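Local atomic coordinates of putative sulfatase yidJ (Bacteroides fragilis, PDB entry 2QZU), a protein that probably acts as a sulfatase, a probable calcium-binding hydrolase of the arylsulfatase type that removes sulfate from sulfate esters. Residues A[42-46]-A[57-61]; A[74-80]-A[312-316]; A[462-466]-A[478-482]. All coordinates share one frame; numbering follows the deposited sequence.

In the fold
Contact 2 forms the core: its touching residues are all buried, its centre lies about 5 Å from the chain centre, and it includes the residue predicted to be modified in the active site. Contact 1 sits farther out in the same sulfatase region, its centre about 21 Å from that of contact 2; contact 3 is peripheral, its centre about 28 Å from the chain centre. The three share no helix or strand. Contacts 1 and 3 are local closures, each returning a loop to a nearby helix, whereas 74-80 and 312-316 are distant in sequence. Chemistry follows place: one carboxylate-amide bond in contact 1, a charged network in contact 2, a lysine-topped isoleucine plug in contact 3.

Contact 1: A[42-46]-A[57-61]; sequences AIGCI and DKLAS
Asp-57, on helix 54-61, reaches across to the 3-10 turn at Gly-44 to Ile-46 and is the main side chain of this contact. Its CB remains at the margin, 4.2 Å from Cys-45 CB. The next atom, CG, is closer, 3.5 Å from Cys-45 N. The two carboxylate oxygens then divide the work. OD1 accepts a hydrogen bond from Cys-45 N at 3.0 Å, while OD2 stands farther back, 3.6 Å from Cys-45 N. The bond is not ideal: its N-H...O angle is 141°, and the amide meets OD1 from above the carboxylate plane, 44° out of it. The torsion explains the reach, since CG stands beside the backbone N of Asp-57 and anti to its carbonyl carbon (chi1 -71°), which swings the carboxylate over the turn.

OD1 is also wrapped by less polar atoms. Cys-45 CB and SG each come within 3.4 Å of Asp-57 OD1, and Ile-43 CG2 closes another flank at 3.8 Å. Farther along the helix, Cys-45 SG touches Ala-60 CB at 4.2 Å, an apolar contact one helical turn on from Asp-57. Ala-60 in turn leans on Ile-339 of strand 338-341, so Ala-60 is held between the turn and the main sheet.

Thr-53 completes the polar group, its OG1 hydrogen-bonding both to Asp-57 OD1 and to the amide of Gly-44. The turn itself is closed by Ile-46 N bonding to Ile-43 O. A carboxylate at the amide end of a 3-10 turn, taking one N-H directly and linked to the preceding one through a threonine hydroxyl, implies that its negative charge is probably steadied by the local backbone dipoles.

Contact 2: A[74-80]-A[312-316]; sequences PVSSPAR and SDHGI
His-314 and Asp-313 both turn CG between their own backbone N and carbonyl carbon (chi1 60° for His-314), bringing imidazole and carboxylate up against 74-80. This is probably the heart of the sulfatase site, in a fold of the alkaline phosphatase clan. Residues Ser-76 to Arg-80 spell the Ser-Xaa-Pro-Xaa-Arg signature, in which Ser-76 is predicted to become 3-oxoalanine; here it is an unmodified serine at the start of helix 76-85.

Asp-313 OD2 approaches that first turn, 3.4 Å from Ser-76 CA. It also forms a long salt bridge with Arg-80 NH2 at 3.5 Å, the guanidinium and carboxylate planes standing 65° apart, so the pairing is oblique and not the flat two-bond kind. Arg-80 NH2 has its stronger partner in Asp-36, whose OD2 lies close to Asp-313 OD2. Two acidic groups brought together in this way are consistent with the calcium site of sulfatases.

Arg-80 also steadies the predicted modification site: its NE donates to Ser-76 OG at 3.1 Å, one helical turn back. Ser-76 OG is held more firmly by His-134 ND1, so OG has at least two hydrogen-bond partners, with Lys-132 NZ a weak third.

Behind these polar ends the backbones pack closely. Ala-79 CB rests 3.5 Å from Asp-313 O, a carbonyl whose hydrogen bond comes from Ser-71 OG, and Pro-74 CA lies 3.6 Å from His-314 CB. The imidazole reaches the helix start, with His-314 CD2 3.5 Å from Ser-76 N. Its rotation is fixed at the other end by ND1, which donates to Gly-315 O at 2.8 Å along a nearly straight 170° path, meeting a lone pair in the carbonyl plane.

Contact 3: A[462-466]-A[478-482]; sequences NRQLK and QYIKL
Lys-466 NZ is gripped by two backbone carbonyls, those of Ile-480 and Ala-477, and so ties helix 455-471 to the chain that follows it. The bond to Ile-480 O measures 2.9 Å, with the ammonium in the carbonyl plane and a C=O...N angle of 154°. To get there the lysine runs extended from CA to CE and bends only at its last torsion (chi4 66°), which tips NZ onto the oxygen. The methylenes before it pass close to the same oxygen, CE lying 3.5 Å from Ile-480 O.

Beneath this polar lid sits Ile-480, which loses more surface here than any other residue of the two segments. Its two branches part along the helix. CG2 faces the earlier turn, 3.9 Å from Asn-462 O and 4.0 Å from Asn-462 ND2. CD1 points to the next turn, where it meets Leu-465 CD1 at 3.8 Å, the two side chains crossing at about a right angle, and lies 4.1 Å from Lys-466 CB. The isoleucine thus fills the groove between residues one helical turn apart, Asn-462 and Lys-466, whose backbones are joined by the routine i to i+4 bond.

On the far side Leu-465 and Asn-462 both rest on Val-425 of strand 421-428, so Ile-480 extends an apolar layer that begins at the sheet. Lys-481, pointing away from the helix, folds back so that its NZ donates to Gln-478 O at 2.8 Å, which braces the final turn internally.

In this chain the tail turns back over helix 455-471, and this contact joins the tail to that helix. The helix itself is laid on a four-stranded antiparallel sheet, as in the small C-terminal subdomain of sulfatases.

Contact 1: A[42-46]-A[57-61]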
ATOM      1  N   ALA A  42      17.714 -11.645  12.579  1.00  6.45           N
ATOM      2  CA  ALA A  42      16.312 -11.994  12.777  1.00  8.74           C
ATOM      3  C   ALA A  42      16.097 -13.504  12.744  1.00 12.62           C
ATOM      4  O   ALA A  42      15.217 -14.004  12.048  1.00 11.74           O
ATOM      5  CB  ALA A  42      15.443 -11.314  11.721  1.00 13.06           C
ATOM      6  N   ILE A  43      16.930 -14.223  13.492  1.00 11.11           N
ATOM      7  CA  ILE A  43      16.832 -15.675  13.603  1.00 16.12           C
ATOM      8  C   ILE A  43      16.726 -15.934  15.101  1.00 16.47           C
ATOM      9  O   ILE A  43      17.539 -15.436  15.881  1.00 19.08           O
ATOM     10  CB  ILE A  43      18.091 -16.388  13.053  1.00 18.68           C
ATOM     11  CG1 ILE A  43      18.254 -16.093  11.559  1.00 15.28           C
ATOM     12  CG2 ILE A  43      17.968 -17.893  13.265  1.00 18.16           C
ATOM     13  CD1 ILE A  43      19.533 -16.662  10.958  1.00 15.82           C
ATOM     14  N   GLY A  44      15.720 -16.705  15.497  1.00 14.54           N
ATOM     15  CA  GLY A  44      15.507 -16.984  16.905  1.00 11.08           C
ATOM     16  C   GLY A  44      16.682 -17.526  17.697  1.00 15.57           C
ATOM     17  O   GLY A  44      16.970 -17.038  18.793  1.00 16.92           O
ATOM     18  N   CYS A  45      17.364 -18.528  17.150  1.00 14.66           N
ATOM     19  CA  CYS A  45      18.486 -19.140  17.850  1.00 15.96           C
ATOM     20  C   CYS A  45      19.683 -18.223  18.084  1.00 16.06           C
ATOM     21  O   CYS A  45      20.570 -18.560  18.868  1.00 14.44           O
ATOM     22  CB  CYS A  45      18.937 -20.416  17.124  1.00 12.35           C
ATOM     23  SG  CYS A  45      19.497 -20.182  15.428  1.00 23.08           S
ATOM     24  N   ILE A  46      19.716 -17.072  17.415  1.00 11.97           N
ATOM     25  CA  ILE A  46      20.817 -16.133  17.598  1.00 14.57           C
ATOM     26  C   ILE A  46      20.618 -15.366  18.911  1.00 15.83           C
ATOM     27  O   ILE A  46      21.549 -14.764  19.447  1.00 16.78           O
ATOM     28  CB  ILE A  46      20.930 -15.169  16.392  1.00 17.07           C
ATOM     29  CG1 ILE A  46      21.370 -15.966  15.159  1.00 18.70           C
ATOM     30  CG2 ILE A  46      21.933 -14.056  16.684  1.00 19.77           C
ATOM     31  CD1 ILE A  46      21.524 -15.147  13.896  1.00 10.24           C
ATOM     32  N   ASP A  57      15.743 -22.752  13.250  1.00  8.94           N
ATOM     33  CA  ASP A  57      16.543 -23.080  14.431  1.00  8.48           C
ATOM     34  C   ASP A  57      16.908 -24.563  14.364  1.00  8.81           C
ATOM     35  O   ASP A  57      18.035 -24.950  14.671  1.00  9.70           O
ATOM     36  CB  ASP A  57      15.764 -22.828  15.731  1.00 10.12           C
ATOM     37  CG  ASP A  57      15.550 -21.355  16.020  1.00 16.43           C
ATOM     38  OD1 ASP A  57      16.116 -20.506  15.300  1.00 13.58           O
ATOM     39  OD2 ASP A  57      14.817 -21.049  16.985  1.00 21.64           O
ATOM     40  N   LYS A  58      15.938 -25.384  13.975  1.00  9.53           N
ATOM     41  CA  LYS A  58      16.149 -26.825  13.856  1.00 11.19           C
ATOM     42  C   LYS A  58      17.171 -27.114  12.755  1.00 10.66           C
ATOM     43  O   LYS A  58      18.078 -27.925  12.932  1.00  8.02           O
ATOM     44  CB  LYS A  58      14.818 -27.523  13.545  1.00 12.25           C
ATOM     45  CG  LYS A  58      14.911 -29.036  13.380  1.00 15.46           C
ATOM     46  CD  LYS A  58      15.375 -29.725  14.655  1.00 18.59           C
ATOM     47  CE  LYS A  58      15.414 -31.238  14.478  1.00 21.80           C
ATOM     48  NZ  LYS A  58      15.901 -31.933  15.702  1.00 25.19           N
ATOM     49  N   LEU A  59      17.024 -26.437  11.620  1.00  8.52           N
ATOM     50  CA  LEU A  59      17.944 -26.616  10.504  1.00 10.82           C
ATOM     51  C   LEU A  59      19.361 -26.269  10.954  1.00 10.65           C
ATOM     52  O   LEU A  59      20.314 -26.989  10.653  1.00  9.01           O
ATOM     53  CB  LEU A  59      17.539 -25.710   9.338  1.00 11.34           C
ATOM     54  CG  LEU A  59      18.363 -25.831   8.059  1.00 17.00           C
ATOM     55  CD1 LEU A  59      18.197 -27.231   7.473  1.00 16.62           C
ATOM     56  CD2 LEU A  59      17.904 -24.774   7.069  1.00 17.81           C
ATOM     57  N   ALA A  60      19.486 -25.165  11.681  1.00  9.09           N
ATOM     58  CA  ALA A  60      20.781 -24.715  12.177  1.00  5.32           C
ATOM     59  C   ALA A  60      21.405 -25.746  13.109  1.00  9.88           C
ATOM     60  O   ALA A  60      22.609 -25.985  13.063  1.00 12.13           O
ATOM     61  CB  ALA A  60      20.625 -23.393  12.907  1.00  6.77           C
ATOM     62  N   SER A  61      20.580 -26.354  13.954  1.00  9.72           N
ATOM     63  CA  SER A  61      21.064 -27.350  14.907  1.00  9.48           C
ATOM     64  C   SER A  61      21.577 -28.603  14.208  1.00 13.88           C
ATOM     65  O   SER A  61      22.354 -29.368  14.779  1.00 15.79           O
ATOM     66  CB  SER A  61      19.951 -27.744  15.882  1.00 11.05           C
ATOM     67  OG  SER A  61      18.997 -28.571  15.241  1.00 12.54           O
TER

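Contact 2: A[74-80]-A[312-316]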
ATOM      1  N   PRO A  74      24.248  -4.899  -1.023  1.00  8.01           N
ATOM      2  CA  PRO A  74      22.906  -5.160  -0.497  1.00  5.51           C
ATOM      3  C   PRO A  74      21.711  -4.558  -1.235  1.00  7.77           C
ATOM      4  O   PRO A  74      21.013  -3.693  -0.711  1.00  6.41           O
ATOM      5  CB  PRO A  74      23.019  -4.690   0.952  1.00  8.37           C
ATOM      6  CG  PRO A  74      23.927  -3.512   0.832  1.00 10.62           C
ATOM      7  CD  PRO A  74      25.001  -4.002  -0.125  1.00  7.61           C
ATOM      8  N   VAL A  75      21.501  -5.036  -2.460  1.00  2.73           N
ATOM      9  CA  VAL A  75      20.407  -4.626  -3.335  1.00  9.09           C
ATOM     10  C   VAL A  75      20.021  -5.887  -4.112  1.00  4.86           C
ATOM     11  O   VAL A  75      20.889  -6.688  -4.470  1.00  6.23           O
ATOM     12  CB  VAL A  75      20.851  -3.528  -4.320  1.00  8.58           C
ATOM     13  CG1 VAL A  75      19.690  -3.141  -5.223  1.00 19.87           C
ATOM     14  CG2 VAL A  75      21.343  -2.317  -3.547  1.00 10.97           C
ATOM     15  N   SER A  76      18.730  -6.055  -4.383  1.00  8.29           N
ATOM     16  CA  SER A  76      18.238  -7.257  -5.059  1.00  5.60           C
ATOM     17  C   SER A  76      18.974  -7.775  -6.302  1.00  7.88           C
ATOM     18  O   SER A  76      19.697  -8.770  -6.229  1.00  4.91           O
ATOM     19  CB  SER A  76      16.748  -7.104  -5.376  1.00  7.41           C
ATOM     20  OG  SER A  76      16.238  -8.298  -5.957  1.00  9.83           O
ATOM     21  N   SER A  77      18.791  -7.126  -7.445  1.00  6.98           N
ATOM     22  CA  SER A  77      19.438  -7.603  -8.662  1.00  5.30           C
ATOM     23  C   SER A  77      20.956  -7.726  -8.565  1.00  2.14           C
ATOM     24  O   SER A  77      21.518  -8.761  -8.936  1.00  2.98           O
ATOM     25  CB  SER A  77      19.056  -6.719  -9.849  1.00  8.58           C
ATOM     26  OG  SER A  77      17.650  -6.690  -9.994  1.00  5.05           O
ATOM     27  N   PRO A  78      21.638  -6.679  -8.069  1.00  5.99           N
ATOM     28  CA  PRO A  78      23.098  -6.753  -7.958  1.00  2.54           C
ATOM     29  C   PRO A  78      23.556  -7.958  -7.142  1.00  6.07           C
ATOM     30  O   PRO A  78      24.479  -8.673  -7.542  1.00  6.65           O
ATOM     31  CB  PRO A  78      23.460  -5.425  -7.292  1.00  5.34           C
ATOM     32  CG  PRO A  78      22.413  -4.491  -7.834  1.00  3.08           C
ATOM     33  CD  PRO A  78      21.150  -5.332  -7.717  1.00  5.64           C
ATOM     34  N   ALA A  79      22.909  -8.187  -6.001  1.00  2.38           N
ATOM     35  CA  ALA A  79      23.284  -9.313  -5.153  1.00  3.50           C
ATOM     36  C   ALA A  79      23.053 -10.639  -5.877  1.00  2.07           C
ATOM     37  O   ALA A  79      23.913 -11.513  -5.863  1.00  4.57           O
ATOM     38  CB  ALA A  79      22.497  -9.280  -3.839  1.00  6.07           C
ATOM     39  N   ARG A  80      21.891 -10.785  -6.508  1.00  2.66           N
ATOM     40  CA  ARG A  80      21.569 -12.012  -7.232  1.00  5.61           C
ATOM     41  C   ARG A  80      22.512 -12.203  -8.416  1.00  8.07           C
ATOM     42  O   ARG A  80      22.883 -13.330  -8.750  1.00  5.55           O
ATOM     43  CB  ARG A  80      20.109 -11.970  -7.704  1.00  3.47           C
ATOM     44  CG  ARG A  80      19.122 -11.917  -6.536  1.00  3.93           C
ATOM     45  CD  ARG A  80      17.743 -11.427  -6.949  1.00  7.84           C
ATOM     46  NE  ARG A  80      16.850 -11.337  -5.797  1.00  7.75           N
ATOM     47  CZ  ARG A  80      16.274 -12.380  -5.206  1.00 12.92           C
ATOM     48  NH1 ARG A  80      16.488 -13.610  -5.655  1.00  8.79           N
ATOM     49  NH2 ARG A  80      15.492 -12.193  -4.155  1.00 10.56           N
ATOM     50  N   SER A 312      19.888 -14.936   2.266  1.00  6.68           N
ATOM     51  CA  SER A 312      19.123 -13.802   1.755  1.00  3.02           C
ATOM     52  C   SER A 312      20.030 -12.893   0.940  1.00  3.70           C
ATOM     53  O   SER A 312      21.248 -12.915   1.108  1.00  7.36           O
ATOM     54  CB  SER A 312      18.509 -13.017   2.919  1.00  2.38           C
ATOM     55  OG  SER A 312      17.691 -11.952   2.457  1.00  5.92           O
ATOM     56  N   ASP A 313      19.434 -12.095   0.058  1.00  6.93           N
ATOM     57  CA  ASP A 313      20.215 -11.194  -0.777  1.00  6.64           C
ATOM     58  C   ASP A 313      20.664  -9.937  -0.038  1.00  3.94           C
ATOM     59  O   ASP A 313      21.648  -9.309  -0.424  1.00  9.08           O
ATOM     60  CB  ASP A 313      19.436 -10.833  -2.055  1.00  5.36           C
ATOM     61  CG  ASP A 313      18.052 -10.251  -1.778  1.00  8.56           C
ATOM     62  OD1 ASP A 313      17.529 -10.386  -0.654  1.00  5.68           O
ATOM     63  OD2 ASP A 313      17.470  -9.663  -2.715  1.00  9.09           O
ATOM     64  N   HIS A 314      19.945  -9.580   1.022  1.00  4.20           N
ATOM     65  CA  HIS A 314      20.277  -8.405   1.828  1.00  6.06           C
ATOM     66  C   HIS A 314      19.316  -8.213   2.994  1.00  3.53           C
ATOM     67  O   HIS A 314      18.264  -8.853   3.059  1.00  4.61           O
ATOM     68  CB  HIS A 314      20.278  -7.133   0.968  1.00  6.10           C
ATOM     69  CG  HIS A 314      18.967  -6.840   0.310  1.00  3.48           C
ATOM     70  ND1 HIS A 314      17.869  -6.371   1.000  1.00  4.26           N
ATOM     71  CD2 HIS A 314      18.574  -6.959  -0.982  1.00  7.26           C
ATOM     72  CE1 HIS A 314      16.857  -6.215   0.162  1.00  9.70           C
ATOM     73  NE2 HIS A 314      17.261  -6.566  -1.047  1.00  8.90           N
ATOM     74  N   GLY A 315      19.706  -7.337   3.919  1.00  7.84           N
ATOM     75  CA  GLY A 315      18.877  -7.036   5.070  1.00  4.55           C
ATOM     76  C   GLY A 315      18.021  -5.809   4.800  1.00  9.08           C
ATOM     77  O   GLY A 315      17.605  -5.578   3.662  1.00  6.50           O
ATOM     78  N   ILE A 316      17.766  -5.015   5.836  1.00  6.19           N
ATOM     79  CA  ILE A 316      16.939  -3.818   5.694  1.00 11.20           C
ATOM     80  C   ILE A 316      17.148  -2.892   6.899  1.00  9.64           C
ATOM     81  O   ILE A 316      17.329  -3.362   8.026  1.00  6.05           O
ATOM     82  CB  ILE A 316      15.430  -4.215   5.587  1.00 12.42           C
ATOM     83  CG1 ILE A 316      14.584  -3.003   5.211  1.00 15.95           C
ATOM     84  CG2 ILE A 316      14.941  -4.816   6.902  1.00  6.93           C
ATOM     85  CD1 ILE A 316      14.789  -2.550   3.795  1.00  9.56           C
TER

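Contact 3: A[462-466]-A[478-482]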
ATOM      1  N   ASN A 462      42.963   2.359   2.942  1.00 16.13           N
ATOM      2  CA  ASN A 462      42.999   2.957   1.611  1.00 14.94           C
ATOM      3  C   ASN A 462      43.833   2.122   0.635  1.00 15.31           C
ATOM      4  O   ASN A 462      43.386   1.830  -0.471  1.00 13.00           O
ATOM      5  CB  ASN A 462      43.560   4.382   1.683  1.00 18.51           C
ATOM      6  CG  ASN A 462      42.560   5.432   1.225  1.00 26.63           C
ATOM      7  OD1 ASN A 462      42.865   6.626   1.208  1.00 36.36           O
ATOM      8  ND2 ASN A 462      41.363   4.994   0.854  1.00 20.09           N
ATOM      9  N   ARG A 463      45.043   1.740   1.030  1.00 13.14           N
ATOM     10  CA  ARG A 463      45.869   0.937   0.137  1.00 16.14           C
ATOM     11  C   ARG A 463      45.259  -0.451  -0.020  1.00 12.28           C
ATOM     12  O   ARG A 463      45.300  -1.035  -1.099  1.00 10.52           O
ATOM     13  CB  ARG A 463      47.310   0.821   0.652  1.00 20.65           C
ATOM     14  CG  ARG A 463      47.476   0.140   1.996  1.00 30.09           C
ATOM     15  CD  ARG A 463      48.943  -0.221   2.217  1.00 55.96           C
ATOM     16  NE  ARG A 463      49.215  -0.699   3.571  1.00 59.10           N
ATOM     17  CZ  ARG A 463      49.211   0.077   4.651  1.00 65.39           C
ATOM     18  NH1 ARG A 463      48.947   1.371   4.537  1.00 67.18           N
ATOM     19  NH2 ARG A 463      49.475  -0.441   5.843  1.00 67.33           N
ATOM     20  N   GLN A 464      44.677  -0.964   1.059  1.00 12.33           N
ATOM     21  CA  GLN A 464      44.056  -2.282   1.028  1.00  9.37           C
ATOM     22  C   GLN A 464      42.875  -2.284   0.051  1.00 11.46           C
ATOM     23  O   GLN A 464      42.690  -3.237  -0.703  1.00 10.82           O
ATOM     24  CB  GLN A 464      43.594  -2.680   2.436  1.00  8.37           C
ATOM     25  CG  GLN A 464      43.051  -4.103   2.540  1.00 20.20           C
ATOM     26  CD  GLN A 464      42.643  -4.486   3.956  1.00 17.19           C
ATOM     27  OE1 GLN A 464      42.069  -5.554   4.178  1.00 27.19           O
ATOM     28  NE2 GLN A 464      42.944  -3.620   4.921  1.00 24.49           N
ATOM     29  N   LEU A 465      42.097  -1.203   0.050  1.00 10.69           N
ATOM     30  CA  LEU A 465      40.940  -1.091  -0.842  1.00 10.45           C
ATOM     31  C   LEU A 465      41.423  -0.985  -2.287  1.00  9.56           C
ATOM     32  O   LEU A 465      40.894  -1.642  -3.183  1.00 12.53           O
ATOM     33  CB  LEU A 465      40.118   0.158  -0.501  1.00 14.26           C
ATOM     34  CG  LEU A 465      38.590   0.131  -0.647  1.00 15.10           C
ATOM     35  CD1 LEU A 465      38.106   1.540  -0.931  1.00  9.09           C
ATOM     36  CD2 LEU A 465      38.146  -0.808  -1.751  1.00 12.69           C
ATOM     37  N   LYS A 466      42.430  -0.144  -2.506  1.00 10.69           N
ATOM     38  CA  LYS A 466      42.975   0.045  -3.844  1.00  9.48           C
ATOM     39  C   LYS A 466      43.465  -1.284  -4.412  1.00  8.00           C
ATOM     40  O   LYS A 466      43.200  -1.610  -5.571  1.00 13.49           O
ATOM     41  CB  LYS A 466      44.121   1.061  -3.810  1.00 11.00           C
ATOM     42  CG  LYS A 466      44.587   1.514  -5.187  1.00 10.96           C
ATOM     43  CD  LYS A 466      45.680   2.566  -5.067  1.00 18.02           C
ATOM     44  CE  LYS A 466      46.244   2.953  -6.424  1.00 18.03           C
ATOM     45  NZ  LYS A 466      45.254   3.645  -7.293  1.00 26.11           N
ATOM     46  N   GLN A 478      41.430   3.488  -9.667  1.00  7.76           N
ATOM     47  CA  GLN A 478      42.195   4.653 -10.109  1.00 12.00           C
ATOM     48  C   GLN A 478      41.884   5.955  -9.370  1.00 12.68           C
ATOM     49  O   GLN A 478      42.655   6.912  -9.450  1.00 14.08           O
ATOM     50  CB  GLN A 478      41.990   4.864 -11.611  1.00 10.01           C
ATOM     51  CG  GLN A 478      42.617   3.775 -12.467  1.00 12.16           C
ATOM     52  CD  GLN A 478      44.127   3.860 -12.480  1.00 16.01           C
ATOM     53  OE1 GLN A 478      44.701   4.825 -12.988  1.00 28.09           O
ATOM     54  NE2 GLN A 478      44.784   2.857 -11.914  1.00 22.79           N
ATOM     55  N   TYR A 479      40.768   5.988  -8.642  1.00 10.97           N
ATOM     56  CA  TYR A 479      40.381   7.196  -7.921  1.00 13.00           C
ATOM     57  C   TYR A 479      41.091   7.344  -6.578  1.00 12.12           C
ATOM     58  O   TYR A 479      41.181   8.444  -6.036  1.00 12.17           O
ATOM     59  CB  TYR A 479      38.864   7.240  -7.691  1.00 10.80           C
ATOM     60  CG  TYR A 479      38.013   6.875  -8.888  1.00  9.55           C
ATOM     61  CD1 TYR A 479      38.459   7.085 -10.195  1.00  8.92           C
ATOM     62  CD2 TYR A 479      36.748   6.317  -8.708  1.00  8.51           C
ATOM     63  CE1 TYR A 479      37.659   6.739 -11.293  1.00 12.41           C
ATOM     64  CE2 TYR A 479      35.945   5.973  -9.791  1.00 14.21           C
ATOM     65  CZ  TYR A 479      36.405   6.180 -11.079  1.00 13.65           C
ATOM     66  OH  TYR A 479      35.623   5.785 -12.144  1.00 11.56           O
ATOM     67  N   ILE A 480      41.585   6.236  -6.038  1.00 16.85           N
ATOM     68  CA  ILE A 480      42.294   6.264  -4.766  1.00 15.86           C
ATOM     69  C   ILE A 480      43.732   6.682  -5.057  1.00 19.61           C
ATOM     70  O   ILE A 480      44.522   5.901  -5.584  1.00 17.48           O
ATOM     71  CB  ILE A 480      42.263   4.877  -4.092  1.00 16.51           C
ATOM     72  CG1 ILE A 480      40.805   4.463  -3.859  1.00 20.22           C
ATOM     73  CG2 ILE A 480      43.035   4.911  -2.776  1.00 20.59           C
ATOM     74  CD1 ILE A 480      40.637   3.081  -3.274  1.00 18.82           C
ATOM     75  N   LYS A 481      44.060   7.924  -4.726  1.00 23.39           N
ATOM     76  CA  LYS A 481      45.394   8.446  -4.984  1.00 28.67           C
ATOM     77  C   LYS A 481      46.360   8.144  -3.843  1.00 30.37           C
ATOM     78  O   LYS A 481      46.220   8.669  -2.739  1.00 30.49           O
ATOM     79  CB  LYS A 481      45.327   9.959  -5.220  1.00 29.39           C
ATOM     80  CG  LYS A 481      44.214  10.403  -6.170  1.00 31.31           C
ATOM     81  CD  LYS A 481      44.323   9.759  -7.550  1.00 28.44           C
ATOM     82  CE  LYS A 481      43.206  10.251  -8.464  1.00 32.15           C
ATOM     83  NZ  LYS A 481      43.224   9.606  -9.810  1.00 33.94           N
ATOM     84  N   LEU A 482      47.336   7.284  -4.119  1.00 35.07           N
ATOM     85  CA  LEU A 482      48.338   6.909  -3.128  1.00 35.88           C
ATOM     86  C   LEU A 482      49.278   8.083  -2.866  1.00 38.16           C
ATOM     87  O   LEU A 482      50.391   8.096  -3.439  1.00 13.53           O
ATOM     88  CB  LEU A 482      49.125   5.694  -3.611  1.00 37.14           C
TER